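Local coordinates for (R)-specific enoyl-CoA hydratase (Pseudomonas aeruginosa, PDB 5CPG), which probably catalyses the (R)-specific hydration of trans-2-enoyl-CoA to (R)-3-hydroxyacyl-CoA, as a MaoC-family hydratase of the hotdog fold, at residues A65-A70 / L99-E104; I81-T86 / E132-A137. One frame throughout, in Å; residues are numbered along the deposited sequence. Where two conformers were deposited one is given.

Interaction 1: A65-A70 / L99-E104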
ATOM      1  N   ALA A  65       1.939  -1.619   2.487  1.00  5.30           N
ATOM      2  CA  ALA A  65       2.418  -0.512   3.267  1.00  5.01           C
ATOM      3  C   ALA A  65       3.542  -0.903   4.240  1.00  5.90           C
ATOM      4  O   ALA A  65       4.563  -0.213   4.334  1.00  6.39           O
ATOM      5  CB  ALA A  65       1.240   0.135   4.032  1.00  4.82           C
ATOM      6  N   LEU A  66       3.346  -1.985   4.972  1.00  6.99           N
ATOM      7  CA  LEU A  66       4.350  -2.436   5.950  1.00  5.19           C
ATOM      8  C   LEU A  66       5.645  -2.846   5.258  1.00  5.51           C
ATOM      9  O   LEU A  66       6.713  -2.491   5.709  1.00  7.06           O
ATOM     10  CB  LEU A  66       3.782  -3.612   6.771  1.00  4.50           C
ATOM     11  CG  LEU A  66       2.574  -3.189   7.616  1.00  9.50           C
ATOM     12  CD1 LEU A  66       1.990  -4.420   8.287  1.00  9.08           C
ATOM     13  CD2 LEU A  66       3.019  -2.152   8.670  1.00  8.68           C
ATOM     14  N   ILE A  67       5.534  -3.578   4.139  1.00  6.95           N
ATOM     15  CA  ILE A  67       6.702  -3.949   3.350  1.00  4.75           C
ATOM     16  C   ILE A  67       7.485  -2.702   2.938  1.00  6.19           C
ATOM     17  O   ILE A  67       8.709  -2.672   3.059  1.00  6.05           O
ATOM     18  CB  ILE A  67       6.298  -4.754   2.104  1.00  5.97           C
ATOM     19  CG1 ILE A  67       5.927  -6.178   2.536  1.00  7.83           C
ATOM     20  CG2 ILE A  67       7.425  -4.790   1.076  1.00  4.72           C
ATOM     21  CD1 ILE A  67       5.171  -7.002   1.435  1.00  6.51           C
ATOM     22  N   SER A  68       6.777  -1.683   2.449  1.00  6.08           N
ATOM     23  CA  SER A  68       7.495  -0.499   1.943  1.00  9.63           C
ATOM     24  C   SER A  68       8.222   0.193   3.068  1.00  7.53           C
ATOM     25  O   SER A  68       9.326   0.713   2.860  1.00  7.58           O
ATOM     26  CB  SER A  68       6.544   0.480   1.245  1.00  6.22           C
ATOM     27  OG  SER A  68       5.651   1.075   2.160  1.00  8.54           O
ATOM     28  N   ALA A  69       7.631   0.205   4.263  1.00  4.86           N
ATOM     29  CA  ALA A  69       8.293   0.874   5.404  1.00  5.77           C
ATOM     30  C   ALA A  69       9.518   0.045   5.864  1.00  8.04           C
ATOM     31  O   ALA A  69      10.538   0.619   6.279  1.00  9.44           O
ATOM     32  CB  ALA A  69       7.301   1.092   6.555  1.00  5.22           C
ATOM     33  N   ALA A  70       9.418  -1.286   5.793  1.00  7.21           N
ATOM     34  CA  ALA A  70      10.562  -2.136   6.162  1.00  6.47           C
ATOM     35  C   ALA A  70      11.729  -1.833   5.256  1.00  5.69           C
ATOM     36  O   ALA A  70      12.861  -1.723   5.688  1.00  8.84           O
ATOM     37  CB  ALA A  70      10.205  -3.608   6.063  1.00  7.05           C
ATOM     38  N   LEU A  99       1.794  -9.023  12.589  1.00 12.05           N
ATOM     39  CA  LEU A  99       2.481  -9.400  11.355  1.00  9.70           C
ATOM     40  C   LEU A  99       3.972  -9.185  11.484  1.00 12.57           C
ATOM     41  O   LEU A  99       4.438  -8.256  12.123  1.00 14.74           O
ATOM     42  CB  LEU A  99       1.947  -8.587  10.164  1.00  9.46           C
ATOM     43  CG  LEU A  99       0.469  -8.728   9.913  1.00  8.51           C
ATOM     44  CD1 LEU A  99       0.100  -7.895   8.671  1.00 11.95           C
ATOM     45  CD2 LEU A  99       0.092 -10.186   9.719  1.00 13.04           C
ATOM     46  N   LYS A 100       4.724 -10.053  10.815  1.00 10.74           N
ATOM     47  CA  LYS A 100       6.156  -9.893  10.697  1.00  7.55           C
ATOM     48  C   LYS A 100       6.537  -9.849   9.224  1.00  8.59           C
ATOM     49  O   LYS A 100       6.234 -10.803   8.488  1.00  8.09           O
ATOM     50  CB  LYS A 100       6.882 -11.055  11.396  1.00 11.06           C
ATOM     51  CG  LYS A 100       8.380 -11.052  11.176  1.00 16.61           C
ATOM     52  CD  LYS A 100       9.003 -12.282  11.807  1.00 20.10           C
ATOM     53  CE  LYS A 100       8.247 -13.553  11.350  1.00 40.32           C
ATOM     54  NZ  LYS A 100       8.782 -14.845  11.920  1.00 56.11           N
ATOM     55  N   VAL A 101       7.102  -8.731   8.800  1.00 11.36           N
ATOM     56  CA  VAL A 101       7.671  -8.611   7.468  1.00  7.87           C
ATOM     57  C   VAL A 101       9.079  -9.175   7.501  1.00  7.63           C
ATOM     58  O   VAL A 101       9.884  -8.818   8.383  1.00 10.62           O
ATOM     59  CB  VAL A 101       7.729  -7.153   6.977  1.00 11.22           C
ATOM     60  CG1 VAL A 101       8.503  -7.077   5.679  1.00 10.19           C
ATOM     61  CG2 VAL A 101       6.305  -6.593   6.826  1.00 10.11           C
ATOM     62  N   GLU A 102       9.346 -10.090   6.587  1.00 10.28           N
ATOM     63  CA  GLU A 102      10.702 -10.607   6.417  1.00  7.93           C
ATOM     64  C   GLU A 102      11.245 -10.159   5.066  1.00  9.00           C
ATOM     65  O   GLU A 102      10.624 -10.431   4.048  1.00 13.78           O
ATOM     66  CB  GLU A 102      10.728 -12.129   6.508  1.00 12.72           C
ATOM     67  CG  GLU A 102      12.186 -12.622   6.395  1.00 26.07           C
ATOM     68  CD  GLU A 102      12.352 -14.122   6.182  1.00 34.89           C
ATOM     69  OE1 GLU A 102      11.711 -14.710   5.282  1.00 25.43           O
ATOM     70  OE2 GLU A 102      13.159 -14.711   6.928  1.00 50.37           O
ATOM     71  N   LEU A 103      12.372  -9.482   5.080  1.00  7.43           N
ATOM     72  CA  LEU A 103      13.023  -9.053   3.837  1.00  9.80           C
ATOM     73  C   LEU A 103      14.204  -9.959   3.612  1.00 10.70           C
ATOM     74  O   LEU A 103      14.892 -10.318   4.560  1.00 11.71           O
ATOM     75  CB  LEU A 103      13.507  -7.606   3.917  1.00  8.62           C
ATOM     76  CG  LEU A 103      12.444  -6.550   4.219  1.00  7.88           C
ATOM     77  CD1 LEU A 103      13.112  -5.183   4.242  1.00 10.89           C
ATOM     78  CD2 LEU A 103      11.337  -6.639   3.156  1.00  8.80           C
ATOM     79  N   GLU A 104      14.503 -10.263   2.356  1.00 10.85           N
ATOM     80  CA  GLU A 104      15.743 -10.992   2.087  1.00 11.54           C
ATOM     81  C   GLU A 104      16.368 -10.512   0.779  1.00 15.04           C
ATOM     82  O   GLU A 104      15.668 -10.444  -0.219  1.00 14.08           O
ATOM     83  CB  GLU A 104      15.474 -12.489   1.976  1.00 11.08           C
ATOM     84  CG  GLU A 104      16.788 -13.291   1.799  1.00 16.12           C
ATOM     85  CD  GLU A 104      16.535 -14.787   1.572  1.00 29.52           C
ATOM     86  OE1 GLU A 104      15.421 -15.271   1.879  1.00 23.21           O
ATOM     87  OE2 GLU A 104      17.460 -15.477   1.068  1.00 26.54           O
TER

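Interaction 2: I81-T86 / E132-A137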
ATOM      1  N   ILE A  81      15.576   3.861  -3.330  1.00  7.64           N
ATOM      2  CA  ILE A  81      14.586   4.247  -4.319  1.00  9.14           C
ATOM      3  C   ILE A  81      13.742   3.022  -4.676  1.00  7.91           C
ATOM      4  O   ILE A  81      14.268   1.951  -4.948  1.00  8.16           O
ATOM      5  CB  ILE A  81      15.224   4.829  -5.575  1.00 11.86           C
ATOM      6  CG1 ILE A  81      15.983   6.102  -5.181  1.00 15.48           C
ATOM      7  CG2 ILE A  81      14.167   5.171  -6.604  1.00 15.67           C
ATOM      8  CD1 ILE A  81      16.610   6.799  -6.366  1.00 30.07           C
ATOM      9  N   TYR A  82      12.423   3.171  -4.596  1.00  7.69           N
ATOM     10  CA  TYR A  82      11.486   2.082  -4.886  1.00  7.24           C
ATOM     11  C   TYR A  82      11.198   2.042  -6.334  1.00  8.65           C
ATOM     12  O   TYR A  82      10.711   3.027  -6.894  1.00 13.15           O
ATOM     13  CB  TYR A  82      10.238   2.313  -4.016  1.00  9.90           C
ATOM     14  CG  TYR A  82       9.439   1.110  -3.511  1.00  8.69           C
ATOM     15  CD1 TYR A  82       9.839  -0.193  -3.696  1.00  8.92           C
ATOM     16  CD2 TYR A  82       8.317   1.333  -2.734  1.00  7.53           C
ATOM     17  CE1 TYR A  82       9.066  -1.277  -3.178  1.00  8.38           C
ATOM     18  CE2 TYR A  82       7.549   0.270  -2.210  1.00  8.05           C
ATOM     19  CZ  TYR A  82       7.928  -1.004  -2.420  1.00  9.14           C
ATOM     20  OH  TYR A  82       7.127  -1.973  -1.867  1.00  9.96           O
ATOM     21  N   LEU A  83      11.540   0.928  -6.984  1.00  6.28           N
ATOM     22  CA  LEU A  83      11.289   0.828  -8.416  1.00  6.41           C
ATOM     23  C   LEU A  83      10.065  -0.012  -8.718  1.00  8.95           C
ATOM     24  O   LEU A  83       9.356   0.285  -9.661  1.00  8.53           O
ATOM     25  CB  LEU A  83      12.482   0.247  -9.144  1.00  8.41           C
ATOM     26  CG  LEU A  83      13.741   1.082  -8.963  1.00 10.47           C
ATOM     27  CD1 LEU A  83      14.866   0.345  -9.626  1.00 11.31           C
ATOM     28  CD2 LEU A  83      13.549   2.425  -9.647  1.00 14.22           C
ATOM     29  N   GLY A  84       9.840  -1.100  -7.968  1.00  6.53           N
ATOM     30  CA  GLY A  84       8.693  -1.947  -8.250  1.00  7.74           C
ATOM     31  C   GLY A  84       8.391  -2.879  -7.087  1.00  7.80           C
ATOM     32  O   GLY A  84       9.284  -3.153  -6.243  1.00  7.62           O
ATOM     33  N   GLN A  85       7.164  -3.394  -7.070  1.00  5.00           N
ATOM     34  CA  GLN A  85       6.783  -4.340  -6.031  1.00  4.95           C
ATOM     35  C   GLN A  85       5.752  -5.285  -6.570  1.00  6.54           C
ATOM     36  O   GLN A  85       4.739  -4.863  -7.176  1.00  7.17           O
ATOM     37  CB  GLN A  85       6.229  -3.573  -4.811  1.00 10.61           C
ATOM     38  CG  GLN A  85       5.631  -4.447  -3.724  1.00  7.08           C
ATOM     39  CD  GLN A  85       6.722  -5.153  -2.915  1.00  5.99           C
ATOM     40  OE1 GLN A  85       7.591  -4.503  -2.363  1.00  6.03           O
ATOM     41  NE2 GLN A  85       6.657  -6.488  -2.841  1.00  6.57           N
ATOM     42  N   THR A  86       5.944  -6.570  -6.265  1.00  8.48           N
ATOM     43  CA  THR A  86       4.918  -7.558  -6.545  0.50  7.08           C
ATOM     44  C   THR A  86       4.373  -8.116  -5.246  1.00  7.32           C
ATOM     45  O   THR A  86       5.101  -8.320  -4.321  1.00  7.86           O
ATOM     46  CB  THR A  86       5.469  -8.677  -7.442  0.50 11.43           C
ATOM     47  OG1 THR A  86       5.994  -8.071  -8.626  0.50 10.73           O
ATOM     48  CG2 THR A  86       4.392  -9.680  -7.827  0.50  7.47           C
ATOM     49  N   GLU A 132       8.025  -9.760  -4.181  1.00 10.96           N
ATOM     50  CA  GLU A 132       9.381  -9.297  -4.317  1.00  6.67           C
ATOM     51  C   GLU A 132       9.401  -7.813  -4.719  1.00  8.86           C
ATOM     52  O   GLU A 132       8.457  -7.320  -5.341  1.00  8.31           O
ATOM     53  CB  GLU A 132      10.134 -10.175  -5.343  1.00 16.91           C
ATOM     54  CG  GLU A 132       9.339 -10.514  -6.627  1.00 22.15           C
ATOM     55  CD  GLU A 132       8.323 -11.706  -6.513  1.00 33.30           C
ATOM     56  OE1 GLU A 132       8.463 -12.590  -5.628  1.00 32.63           O
ATOM     57  OE2 GLU A 132       7.377 -11.761  -7.348  1.00 25.70           O
ATOM     58  N   ALA A 133      10.442  -7.110  -4.284  1.00  8.38           N
ATOM     59  CA  ALA A 133      10.619  -5.699  -4.598  1.00  9.67           C
ATOM     60  C   ALA A 133      11.827  -5.499  -5.507  1.00 12.25           C
ATOM     61  O   ALA A 133      12.807  -6.246  -5.409  1.00  9.47           O
ATOM     62  CB  ALA A 133      10.822  -4.905  -3.316  1.00  8.66           C
ATOM     63  N   GLU A 134      11.787  -4.479  -6.356  1.00  7.33           N
ATOM     64  CA  GLU A 134      12.976  -4.053  -7.073  1.00  6.77           C
ATOM     65  C   GLU A 134      13.259  -2.650  -6.545  1.00  7.74           C
ATOM     66  O   GLU A 134      12.356  -1.802  -6.488  1.00  8.83           O
ATOM     67  CB  GLU A 134      12.777  -4.051  -8.604  1.00  6.68           C
ATOM     68  CG  GLU A 134      14.069  -3.631  -9.386  1.00 11.47           C
ATOM     69  CD  GLU A 134      13.828  -3.395 -10.909  1.00 12.86           C
ATOM     70  OE1 GLU A 134      12.733  -3.733 -11.441  1.00 22.58           O
ATOM     71  OE2 GLU A 134      14.735  -2.862 -11.586  1.00 17.35           O
ATOM     72  N   ILE A 135      14.481  -2.437  -6.092  1.00  6.72           N
ATOM     73  CA  ILE A 135      14.885  -1.141  -5.551  1.00  7.04           C
ATOM     74  C   ILE A 135      16.236  -0.719  -6.109  1.00 11.59           C
ATOM     75  O   ILE A 135      16.992  -1.532  -6.626  1.00  9.79           O
ATOM     76  CB  ILE A 135      14.965  -1.194  -3.998  1.00  7.66           C
ATOM     77  CG1 ILE A 135      16.004  -2.247  -3.597  1.00  9.47           C
ATOM     78  CG2 ILE A 135      13.542  -1.493  -3.419  1.00  6.22           C
ATOM     79  CD1 ILE A 135      16.247  -2.389  -2.079  1.00 11.69           C
ATOM     80  N   MET A 136      16.540   0.570  -5.970  1.00  8.28           N
ATOM     81  CA  MET A 136      17.914   1.049  -6.097  1.00  8.78           C
ATOM     82  C   MET A 136      18.426   1.325  -4.702  1.00 12.50           C
ATOM     83  O   MET A 136      17.895   2.175  -3.977  1.00 10.61           O
ATOM     84  CB  MET A 136      17.977   2.306  -6.982  1.00  7.84           C
ATOM     85  CG  MET A 136      19.410   2.797  -7.188  1.00 19.50           C
ATOM     86  SD  MET A 136      19.437   4.117  -8.404  1.00 28.22           S
ATOM     87  CE  MET A 136      18.420   3.362  -9.643  1.00 20.67           C
ATOM     88  N   ALA A 137      19.450   0.580  -4.294  1.00  6.81           N
ATOM     89  CA  ALA A 137      19.932   0.725  -2.934  1.00  6.86           C
ATOM     90  C   ALA A 137      20.788   1.976  -2.849  1.00 12.67           C
ATOM     91  O   ALA A 137      21.265   2.470  -3.878  1.00 18.14           O
ATOM     92  CB  ALA A 137      20.751  -0.538  -2.517  1.00 11.50           C
TER

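Interaction 1: A65-A70 / L99-E104
V101 sets CG1 anti to its backbone N (chi1 172°) and CG2 anti to its carbonyl carbon, so that the two methyls fork apart against the helix, CG2 toward L66 and CG1 toward A70, with I67 between them. CG2 lies 3.9 Å from L66 CB and also meets the backbone N of I67, while CG1 reaches A70 CB at 3.9 Å and, more loosely, I67 CG1 at 4.2 Å. L66 and L99 share one shape, CG beside the backbone N and the chain extended beyond it; their side chains cross at about a right angle and meet through single methyls, L66 CD1 to L99 CD1 at 4.0 Å. At the other end L103 brings CD1 against A70, 3.8 Å from both its CB and its carbonyl O. The short axes of helix and strand approach to 8.9 Å and cross at -49°; L66 and A70 point at the strand and I67 flanks them, opposite L99, V101 and L103 on every second strand position. K100 and E102 point to the other side of the sheet, where E102 and E104 form salt bridges with R119. All six residues that touch are buried and meet through carbon, apart from backbone atoms of I67 and A70; the helix is therefore held on this face of the sheet by apolar packing, with no polar bond between the two segments.

Interaction 2: I81-T86 / E132-A137
Strands 81-86 and 132-136 run antiparallel at 175°: I81 pairs with M136 and Y82 with I135, then the register slips by one, L83 being the extra residue, before G84 pairs with E134. Both L83 N and G84 N donate to E134 O, at 2.9 and 3.0 Å, from the same face of its carbonyl plane: a classic beta bulge. The bulge tips L83 toward the partner strand; its CB packs 3.4 Å from E134 O, and L83 CD1 runs slantwise across the extended E134 side chain, whose OE2 is salt-bridged to R113. On the face of Y82, Q85, A133 and I135, the Y82 ring has A133 CB at its edge and I135 CG2 obliquely placed, 3.9 Å from Y82 CD1. Y82 OH donates to Q85 OE1 at 2.6 Å, the acceptor in the plane of the ring. The bend of Q85 at chi2 (75°) turns the amide toward the partner strand, with NE2 on the T86 side, where it gives one bond to T86 O, 2.8 Å away, and a further one to T118 OG1. With both ends bonded, the buried amide is fixed in its flip, and OE1 packs against A133 CB. On the other face E132 lies side by side with T86, OE2 3.6 Å from T86 CB, its carboxylate paired with R88. Strand 81-89 is outermost in the five-stranded sheet of this chain, and G84, Q85 and T86 form an antiparallel ladder with the second subunit, the sheet continuing across the interface as in dimeric hotdog proteins.

Interactions 1 and 2, with centres about 13 Å apart, meet where helix 65-70 touches strand 81-86. While one side of 65-70 packs on strand 99-104, I67 CG2 lies 3.5 Å from Q85 OE1 and S68 CB 3.6 Å from Y82 CE2, so the tyrosine-glutamine pair of interaction 2 lies against the helix of interaction 1. Helix 62-73 precedes strand 81-89, and both contacts belong to the hotdog arrangement, a long helix cradled by an antiparallel sheet. A bound glycerol, probably from the crystallisation liquor, lies about 3 Å from the T86 side chain (nearest atoms). Both contacts also reach the second subunit: S68, Y82 and Q85 all pack on M61 of that chain.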